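Local atomic coordinates of acyl-coenzyme A oxidase acox-1.1 (Caenorhabditis elegans, PDB entry 5K3H), a protein that catalyses the FAD-dependent, oxygen-consuming desaturation of acyl-CoA side chains to (2E)-enoyl-CoA, the first step of peroxisomal beta-oxidation. Residues V177-K182 / G254-R259; L310-R315 / L625-G630; K391-H396 / V439-L444. One frame throughout, in Å; residues are numbered along the deposited sequence.

Contact 1. Residues V177-K182 / G254-R259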
loop_
_atom_site.group_PDB
_atom_site.type_symbol
_atom_site.label_atom_id
_atom_site.label_comp_id
_atom_site.label_asym_id
_atom_site.label_seq_id
_atom_site.Cartn_x
_atom_site.Cartn_y
_atom_site.Cartn_z
ATOM N N VAL B 177 4.072 -37.811 21.083
ATOM C CA VAL B 177 3.144 -38.048 19.980
ATOM C C VAL B 177 2.614 -36.677 19.576
ATOM O O VAL B 177 1.882 -36.045 20.337
ATOM C CB VAL B 177 1.991 -38.981 20.390
ATOM C CG1 VAL B 177 0.884 -38.943 19.374
ATOM C CG2 VAL B 177 2.456 -40.413 20.644
ATOM N N LEU B 178 2.990 -36.192 18.393
ATOM C CA LEU B 178 2.539 -34.893 17.907
ATOM C C LEU B 178 1.224 -35.085 17.173
ATOM O O LEU B 178 1.056 -36.070 16.443
ATOM C CB LEU B 178 3.578 -34.269 16.977
ATOM C CG LEU B 178 4.720 -33.399 17.540
ATOM C CD1 LEU B 178 5.271 -33.914 18.841
ATOM C CD2 LEU B 178 5.854 -33.358 16.515
ATOM N N HIS B 179 0.273 -34.171 17.388
ATOM C CA HIS B 179 -1.009 -34.363 16.726
ATOM C C HIS B 179 -1.669 -33.045 16.350
ATOM O O HIS B 179 -1.646 -32.076 17.115
ATOM C CB HIS B 179 -1.965 -35.171 17.602
ATOM C CG HIS B 179 -3.158 -35.674 16.861
ATOM N ND1 HIS B 179 -3.057 -36.505 15.767
ATOM C CD2 HIS B 179 -4.480 -35.438 17.035
ATOM C CE1 HIS B 179 -4.265 -36.766 15.302
ATOM N NE2 HIS B 179 -5.146 -36.131 16.054
ATOM N N THR B 180 -2.285 -33.031 15.177
ATOM C CA THR B 180 -3.057 -31.881 14.722
ATOM C C THR B 180 -4.533 -32.263 14.763
ATOM O O THR B 180 -5.027 -32.939 13.843
ATOM C CB THR B 180 -2.631 -31.479 13.308
ATOM O OG1 THR B 180 -1.227 -31.204 13.310
ATOM C CG2 THR B 180 -3.377 -30.246 12.830
ATOM N N PRO B 181 -5.268 -31.907 15.821
ATOM C CA PRO B 181 -6.622 -32.455 15.961
ATOM C C PRO B 181 -7.622 -31.896 14.965
ATOM O O PRO B 181 -8.511 -32.639 14.537
ATOM C CB PRO B 181 -6.994 -32.107 17.408
ATOM C CG PRO B 181 -6.112 -31.011 17.808
ATOM C CD PRO B 181 -4.826 -31.189 17.033
ATOM N N LYS B 182 -7.446 -30.669 14.481
ATOM C CA LYS B 182 -8.407 -30.064 13.568
ATOM C C LYS B 182 -7.678 -29.309 12.486
ATOM O O LYS B 182 -6.468 -29.067 12.566
ATOM C CB LYS B 182 -9.330 -29.026 14.205
ATOM C CG LYS B 182 -10.338 -29.484 15.165
ATOM C CD LYS B 182 -11.188 -28.277 15.561
ATOM C CE LYS B 182 -10.495 -27.348 16.550
ATOM N NZ LYS B 182 -11.392 -26.204 16.929
ATOM N N GLY B 254 0.615 -30.711 9.223
ATOM C CA GLY B 254 -0.230 -31.443 10.143
ATOM C C GLY B 254 0.399 -32.769 10.517
ATOM O O GLY B 254 1.136 -33.372 9.739
ATOM N N PHE B 255 0.122 -33.203 11.741
ATOM C CA PHE B 255 0.632 -34.455 12.287
ATOM C C PHE B 255 -0.537 -35.387 12.569
ATOM O O PHE B 255 -1.546 -34.964 13.159
ATOM C CB PHE B 255 1.388 -34.233 13.587
ATOM C CG PHE B 255 2.457 -33.201 13.494
ATOM C CD1 PHE B 255 3.703 -33.517 12.954
ATOM C CD2 PHE B 255 2.222 -31.907 13.955
ATOM C CE1 PHE B 255 4.703 -32.567 12.866
ATOM C CE2 PHE B 255 3.213 -30.936 13.873
ATOM C CZ PHE B 255 4.458 -31.263 13.330
ATOM N N ASN B 256 -0.389 -36.654 12.176
ATOM C CA ASN B 256 -1.337 -37.721 12.531
ATOM C C ASN B 256 -0.629 -38.653 13.510
ATOM O O ASN B 256 0.006 -39.627 13.108
ATOM C CB ASN B 256 -1.816 -38.471 11.285
ATOM C CG ASN B 256 -2.911 -39.487 11.589
ATOM O OD1 ASN B 256 -3.513 -39.474 12.673
ATOM N ND2 ASN B 256 -3.220 -40.345 10.595
ATOM N N ASN B 257 -0.739 -38.336 14.800
ATOM C CA ASN B 257 -0.113 -39.098 15.886
ATOM C C ASN B 257 1.345 -39.446 15.546
ATOM O O ASN B 257 1.744 -40.614 15.494
ATOM C CB ASN B 257 -0.946 -40.344 16.218
ATOM C CG ASN B 257 -2.282 -39.991 16.893
ATOM O OD1 ASN B 257 -2.312 -39.291 17.925
ATOM N ND2 ASN B 257 -3.396 -40.458 16.307
ATOM N N TYR B 258 2.135 -38.390 15.296
ATOM C CA TYR B 258 3.508 -38.503 14.800
ATOM C C TYR B 258 4.491 -38.579 15.961
ATOM O O TYR B 258 4.579 -37.643 16.761
ATOM C CB TYR B 258 3.823 -37.302 13.909
ATOM C CG TYR B 258 5.154 -37.317 13.192
ATOM C CD1 TYR B 258 5.352 -38.080 12.051
ATOM C CD2 TYR B 258 6.208 -36.541 13.656
ATOM C CE1 TYR B 258 6.576 -38.072 11.388
ATOM C CE2 TYR B 258 7.426 -36.522 13.015
ATOM C CZ TYR B 258 7.610 -37.286 11.881
ATOM O OH TYR B 258 8.836 -37.253 11.252
ATOM N N ARG B 259 5.281 -39.656 16.007
ATOM C CA ARG B 259 6.100 -39.998 17.169
ATOM C C ARG B 259 7.559 -39.583 16.998
ATOM O O ARG B 259 8.189 -39.899 15.980
ATOM C CB ARG B 259 6.021 -41.498 17.443
ATOM C CG ARG B 259 4.655 -41.934 17.917
ATOM C CD ARG B 259 4.562 -43.427 18.259
ATOM N NE ARG B 259 3.292 -43.668 18.930
ATOM C CZ ARG B 259 3.146 -43.824 20.245
ATOM N NH1 ARG B 259 4.200 -43.814 21.058
ATOM N NH2 ARG B 259 1.929 -44.001 20.742
HETATM O O HOH W 1 -3.907 -35.369 11.665
#
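L178 faces both N257 and Y258 across an antiparallel strand pair, which identifies a G1 beta bulge in the beta domain between the helical parts of this acyl-CoA oxidase. The bulge residue N257 has a left-handed backbone (phi 45°). Two short bonds lock L178 to Y258: L178 N gives to Y258 O at 2.7 Å, almost straight at 176°, and Y258 N returns a bond to L178 O at 2.8 Å. N257 N meets L178 O only at a poor angle; its hydrogen bond goes to H179. With CG trans to the backbone N (chi1 -166°), the imidazole swings beside the turn, and N257 N donates to H179 ND1 at 3.1 Å, within the ring plane. Beyond the bulge, T180 and F255 exchange a second pair. T180 N donates to F255 O, while F255 N donates to T180 OG1 at 2.9 Å, so a side-chain hydroxyl stands in for a backbone acceptor where the strand 175-179 has ended. L178 and F255 run side by side, and L178 CD2 rests over one face of the phenyl ring, 4.1 Å from its centroid in a CH-pi contact. On the other face of the sheet V177 CG2 sits 3.5 Å above the centre of the R259 guanidinium plane. Farther out, V220 touches L178, F255 and Y258 alike, and F255 lies about 7 Å, between side chains, from A150, which belongs to the FAD site. The guanidinium under V177 is itself positioned by salt bridges from R259 NH1 to D170 OD2 and E175 OE1.

Contact 2. Residues L310-R315 / L625-G630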
loop_
_atom_site.group_PDB
_atom_site.type_symbol
_atom_site.label_atom_id
_atom_site.label_comp_id
_atom_site.label_asym_id
_atom_site.label_seq_id
_atom_site.Cartn_x
_atom_site.Cartn_y
_atom_site.Cartn_z
ATOM N N LEU B 310 13.431 5.318 -1.245
ATOM C CA LEU B 310 13.718 6.743 -1.373
ATOM C C LEU B 310 14.863 7.005 -2.342
ATOM O O LEU B 310 14.829 7.988 -3.095
ATOM C CB LEU B 310 14.014 7.336 0.005
ATOM C CG LEU B 310 12.786 7.369 0.924
ATOM C CD1 LEU B 310 13.238 7.530 2.370
ATOM C CD2 LEU B 310 11.860 8.480 0.514
ATOM N N ASN B 311 15.880 6.129 -2.364
ATOM C CA ASN B 311 16.888 6.213 -3.417
ATOM C C ASN B 311 16.217 6.211 -4.792
ATOM O O ASN B 311 16.546 7.018 -5.670
ATOM C CB ASN B 311 17.860 5.044 -3.301
ATOM C CG ASN B 311 19.047 5.341 -2.376
ATOM O OD1 ASN B 311 20.065 5.862 -2.812
ATOM N ND2 ASN B 311 18.913 4.992 -1.088
ATOM N N ILE B 312 15.271 5.301 -4.998
ATOM C CA ILE B 312 14.621 5.192 -6.300
ATOM C C ILE B 312 13.828 6.453 -6.610
ATOM O O ILE B 312 14.008 7.077 -7.666
ATOM C CB ILE B 312 13.730 3.937 -6.345
ATOM C CG1 ILE B 312 14.599 2.679 -6.223
ATOM C CG2 ILE B 312 12.828 3.960 -7.594
ATOM C CD1 ILE B 312 13.856 1.469 -5.698
ATOM N N ALA B 313 12.958 6.863 -5.680
ATOM C CA ALA B 313 12.083 7.988 -5.949
ATOM C C ALA B 313 12.843 9.308 -6.012
ATOM O O ALA B 313 12.445 10.203 -6.762
ATOM C CB ALA B 313 10.988 8.048 -4.891
ATOM N N THR B 314 13.914 9.472 -5.224
ATOM C CA THR B 314 14.607 10.757 -5.217
ATOM C C THR B 314 15.555 10.887 -6.411
ATOM O O THR B 314 15.648 11.966 -7.018
ATOM C CB THR B 314 15.360 10.951 -3.892
ATOM O OG1 THR B 314 14.480 10.682 -2.771
ATOM C CG2 THR B 314 15.924 12.371 -3.789
ATOM N N ARG B 315 16.240 9.805 -6.793
ATOM C CA ARG B 315 16.999 9.826 -8.047
ATOM C C ARG B 315 16.093 10.135 -9.244
ATOM O O ARG B 315 16.404 11.012 -10.059
ATOM C CB ARG B 315 17.727 8.491 -8.233
ATOM C CG ARG B 315 18.961 8.359 -7.355
ATOM C CD ARG B 315 19.455 6.934 -7.323
ATOM N NE ARG B 315 20.686 6.829 -6.553
ATOM C CZ ARG B 315 21.381 5.709 -6.393
ATOM N NH1 ARG B 315 20.972 4.577 -6.941
ATOM N NH2 ARG B 315 22.491 5.732 -5.686
ATOM N N LEU B 625 19.880 -2.897 -5.664
ATOM C CA LEU B 625 18.674 -2.071 -5.643
ATOM C C LEU B 625 17.599 -2.612 -6.576
ATOM O O LEU B 625 16.405 -2.523 -6.267
ATOM C CB LEU B 625 19.025 -0.626 -6.012
ATOM C CG LEU B 625 17.945 0.413 -5.736
ATOM C CD1 LEU B 625 17.659 0.365 -4.261
ATOM C CD2 LEU B 625 18.389 1.812 -6.124
ATOM N N ARG B 626 17.996 -3.088 -7.754
ATOM C CA ARG B 626 17.124 -3.799 -8.681
ATOM C C ARG B 626 16.023 -2.917 -9.263
ATOM O O ARG B 626 14.927 -3.396 -9.572
ATOM C CB ARG B 626 16.528 -5.033 -8.012
ATOM C CG ARG B 626 17.516 -6.176 -7.990
ATOM C CD ARG B 626 17.100 -7.331 -7.099
ATOM N NE ARG B 626 18.084 -8.409 -7.174
ATOM C CZ ARG B 626 19.070 -8.616 -6.304
ATOM N NH1 ARG B 626 19.209 -7.821 -5.251
ATOM N NH2 ARG B 626 19.914 -9.631 -6.490
ATOM N N SER B 627 16.303 -1.635 -9.478
ATOM C CA SER B 627 15.304 -0.696 -9.966
ATOM C C SER B 627 15.852 0.020 -11.178
ATOM O O SER B 627 16.977 0.526 -11.137
ATOM C CB SER B 627 14.924 0.332 -8.896
ATOM O OG SER B 627 14.150 1.395 -9.441
ATOM N N VAL B 628 15.063 0.059 -12.253
ATOM C CA VAL B 628 15.444 0.831 -13.432
ATOM C C VAL B 628 15.351 2.313 -13.157
ATOM O O VAL B 628 16.252 3.074 -13.517
ATOM C CB VAL B 628 14.579 0.451 -14.648
ATOM C CG1 VAL B 628 14.935 1.346 -15.846
ATOM C CG2 VAL B 628 14.801 -1.021 -14.988
ATOM N N LEU B 629 14.253 2.756 -12.536
ATOM C CA LEU B 629 14.111 4.185 -12.276
ATOM C C LEU B 629 15.174 4.668 -11.300
ATOM O O LEU B 629 15.614 5.823 -11.381
ATOM C CB LEU B 629 12.717 4.514 -11.734
ATOM C CG LEU B 629 11.431 4.207 -12.506
ATOM C CD1 LEU B 629 10.285 4.938 -11.824
ATOM C CD2 LEU B 629 11.513 4.614 -13.968
ATOM N N GLY B 630 15.647 3.795 -10.411
ATOM C CA GLY B 630 16.631 4.247 -9.449
ATOM C C GLY B 630 18.060 3.898 -9.805
ATOM O O GLY B 630 18.917 3.847 -8.922
#
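Rotation about CA-CB (chi1 -65°) sets I312 CG1 opposite its own carbonyl carbon, and the branch then runs over S627 while CG2 drops beside the same serine. R315, by contrast, keeps its chain extended from CG to NE and so carries its guanidinium to the end of the 625-630 loop. There R315 NH1 donates to G630 O at 2.9 Å, with the acceptor in the guanidinium plane and a C=O...N angle of 163°, so the donor comes almost head-on to the carbonyl. NH2 of the same group pairs with D616 in a salt bridge, which helps fix its rotation. Having no side chain, G630 lets its CA come within 3.9 Å of I312 CA. S627 OG accepts from G630 N at 3.0 Å, an ST motif that curls the loop; the hydroxyl is also hydrogen-bonded to S418 O, while I312 CG2 packs on OG at 3.4 Å. L625 CD2 adds an apolar touch, 3.9 Å from I312 CG1, roughly at right angles to the serine. The contact joins helix 300-319 to the loop between helices 622-625 and 636-645: L310, A313 and T314 of 310-315 turn to helix 338-367, and V628 and L629 lean on helix 636-645.

Contact 3. Residues K391-H396 / V439-L444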
loop_
_atom_site.group_PDB
_atom_site.type_symbol
_atom_site.label_atom_id
_atom_site.label_comp_id
_atom_site.label_asym_id
_atom_site.label_seq_id
_atom_site.Cartn_x
_atom_site.Cartn_y
_atom_site.Cartn_z
ATOM N N LYS B 391 8.547 -2.366 16.620
ATOM C CA LYS B 391 8.157 -3.166 15.463
ATOM C C LYS B 391 6.877 -2.640 14.815
ATOM O O LYS B 391 6.806 -2.485 13.590
ATOM C CB LYS B 391 7.981 -4.626 15.868
ATOM C CG LYS B 391 9.261 -5.421 15.942
ATOM C CD LYS B 391 8.954 -6.830 16.477
ATOM C CE LYS B 391 10.196 -7.523 17.049
ATOM N NZ LYS B 391 10.050 -7.795 18.522
ATOM N N SER B 392 5.858 -2.352 15.621
ATOM C CA SER B 392 4.582 -1.914 15.060
ATOM C C SER B 392 4.716 -0.564 14.357
ATOM O O SER B 392 4.262 -0.399 13.217
ATOM C CB SER B 392 3.524 -1.856 16.158
ATOM O OG SER B 392 2.308 -1.337 15.656
ATOM N N VAL B 393 5.323 0.421 15.027
ATOM C CA VAL B 393 5.370 1.780 14.484
ATOM C C VAL B 393 6.349 1.860 13.313
ATOM O O VAL B 393 6.082 2.522 12.302
ATOM C CB VAL B 393 5.724 2.793 15.594
ATOM C CG1 VAL B 393 6.028 4.190 15.001
ATOM C CG2 VAL B 393 4.628 2.855 16.620
ATOM N N VAL B 394 7.519 1.238 13.447
ATOM C CA VAL B 394 8.493 1.309 12.365
ATOM C C VAL B 394 7.945 0.635 11.106
ATOM O O VAL B 394 8.129 1.129 9.985
ATOM C CB VAL B 394 9.826 0.681 12.810
ATOM C CG1 VAL B 394 10.760 0.502 11.620
ATOM C CG2 VAL B 394 10.482 1.500 13.947
ATOM N N THR B 395 7.261 -0.497 11.259
ATOM C CA THR B 395 6.728 -1.174 10.082
ATOM C C THR B 395 5.642 -0.356 9.406
ATOM O O THR B 395 5.580 -0.292 8.173
ATOM C CB THR B 395 6.207 -2.550 10.470
ATOM O OG1 THR B 395 7.303 -3.313 10.999
ATOM C CG2 THR B 395 5.584 -3.258 9.253
ATOM N N HIS B 396 4.769 0.261 10.196
ATOM C CA HIS B 396 3.705 1.089 9.638
ATOM C C HIS B 396 4.270 2.333 8.985
ATOM O O HIS B 396 3.918 2.649 7.848
ATOM C CB HIS B 396 2.701 1.464 10.725
ATOM C CG HIS B 396 1.721 2.516 10.301
ATOM N ND1 HIS B 396 0.590 2.228 9.565
ATOM C CD2 HIS B 396 1.711 3.857 10.500
ATOM C CE1 HIS B 396 -0.069 3.345 9.321
ATOM N NE2 HIS B 396 0.591 4.348 9.876
ATOM N N VAL B 439 -1.614 -6.432 18.703
ATOM C CA VAL B 439 -1.222 -7.020 19.988
ATOM C C VAL B 439 0.143 -6.495 20.438
ATOM O O VAL B 439 0.408 -6.421 21.643
ATOM C CB VAL B 439 -1.284 -8.569 19.973
ATOM C CG1 VAL B 439 -2.696 -9.032 19.556
ATOM C CG2 VAL B 439 -0.168 -9.198 19.127
ATOM N N MET B 440 1.035 -6.144 19.497
ATOM C CA MET B 440 2.297 -5.551 19.919
ATOM C C MET B 440 2.063 -4.212 20.618
ATOM O O MET B 440 2.689 -3.934 21.655
ATOM C CB MET B 440 3.261 -5.385 18.745
ATOM C CG MET B 440 3.740 -6.678 18.116
ATOM S SD MET B 440 4.874 -6.398 16.725
ATOM C CE MET B 440 3.829 -6.113 15.292
ATOM N N LEU B 441 1.156 -3.377 20.087
ATOM C CA LEU B 441 0.932 -2.080 20.721
ATOM C C LEU B 441 0.223 -2.225 22.055
ATOM O O LEU B 441 0.554 -1.518 23.014
ATOM C CB LEU B 441 0.122 -1.143 19.826
ATOM C CG LEU B 441 0.848 -0.545 18.642
ATOM C CD1 LEU B 441 -0.167 0.183 17.795
ATOM C CD2 LEU B 441 1.988 0.367 19.090
ATOM N N LEU B 442 -0.748 -3.135 22.151
ATOM C CA LEU B 442 -1.460 -3.282 23.417
ATOM C C LEU B 442 -0.593 -3.980 24.482
ATOM O O LEU B 442 -0.827 -3.790 25.683
ATOM C CB LEU B 442 -2.806 -3.980 23.143
ATOM C CG LEU B 442 -3.933 -3.096 22.535
ATOM C CD1 LEU B 442 -5.151 -3.891 22.116
ATOM C CD2 LEU B 442 -4.396 -2.038 23.512
ATOM N N GLN B 443 0.436 -4.728 24.078
ATOM C CA GLN B 443 1.425 -5.196 25.041
ATOM C C GLN B 443 2.228 -4.034 25.644
ATOM O O GLN B 443 2.499 -4.017 26.851
ATOM C CB GLN B 443 2.355 -6.183 24.359
ATOM C CG GLN B 443 3.511 -6.650 25.203
ATOM C CD GLN B 443 4.190 -7.816 24.549
ATOM O OE1 GLN B 443 5.423 -7.915 24.536
ATOM N NE2 GLN B 443 3.385 -8.703 23.960
ATOM N N LEU B 444 2.642 -3.063 24.820
ATOM C CA LEU B 444 3.228 -1.841 25.366
ATOM C C LEU B 444 2.211 -1.074 26.205
ATOM O O LEU B 444 2.558 -0.483 27.235
ATOM C CB LEU B 444 3.778 -0.967 24.230
ATOM C CG LEU B 444 4.289 0.459 24.512
ATOM C CD1 LEU B 444 5.331 0.494 25.620
ATOM C CD2 LEU B 444 4.867 1.053 23.230
#
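K391, which packs against M440, has a carbonyl oxygen gripped by two donors of T395: the hydroxyl OG1 at 2.8 Å and, in the regular helical bond, the backbone N at 3.1 Å. The hydroxyl bond ties the T395 side chain back onto its own helix. Between the two helices themselves the meeting is by van der Waals packing. The segment axes come within 9.7 Å at an angle of 137° between their directions, a steep inclination about midway between antiparallel and perpendicular, and the buried area is modest at 209 Å². K391 and M440 cross at about a right angle, so that the sulfur SD of M440 lies 3.7 Å from K391 CB. M440 reaches there because its chain, extended about CB-CG, bends about CG-SD (chi3 -84°), which turns the M440 CE methyl back toward S392 CA at 4.3 Å. S392 fits between M440 and L441: its OG stands 3.4 Å from L441 CG, on the side away from L441 CB, with both methyls a little farther off. V393 CG2 adds a looser touch on L441 CD2 at 4.4 Å. Replacing L441 by an alanine removes CG and both methyls, which would probably open a gap beside S392 OG and take from V393 CG2 this apolar touch. S392 and H396 belong to the ATP site shared between the two subunits, and R536, another ATP-binding residue, lies beside L441. L441 O is also hydrogen-bonded to S535 OG. The contact thus joins helix 382-408 to helix 437-456, with helix 520-553 packed on L441, L442 and L444, and helix 300-319 touching V394 and T395.

How the contacts relate
Contact 1 comes first along the chain and closes before the others open; contact 3 is nested inside the long loop closed by contact 2. The centre of contact 1, in the beta domain, lies about 48 Å from that of contact 2, on the opposite side of the chain's centre, and 33 Å from that of contact 3. Contacts 2 and 3, both in the mainly helical part of the chain, have centres 29 Å apart and nearest atoms about 11 Å apart. Helix 300-319 links them, carrying segment 310-315 and touching V394 and T395 of contact 3. The three therefore sample separate parts of one flavoenzyme: strands near an FAD-binding residue, a helix-loop junction, and helices bordering the ATP site.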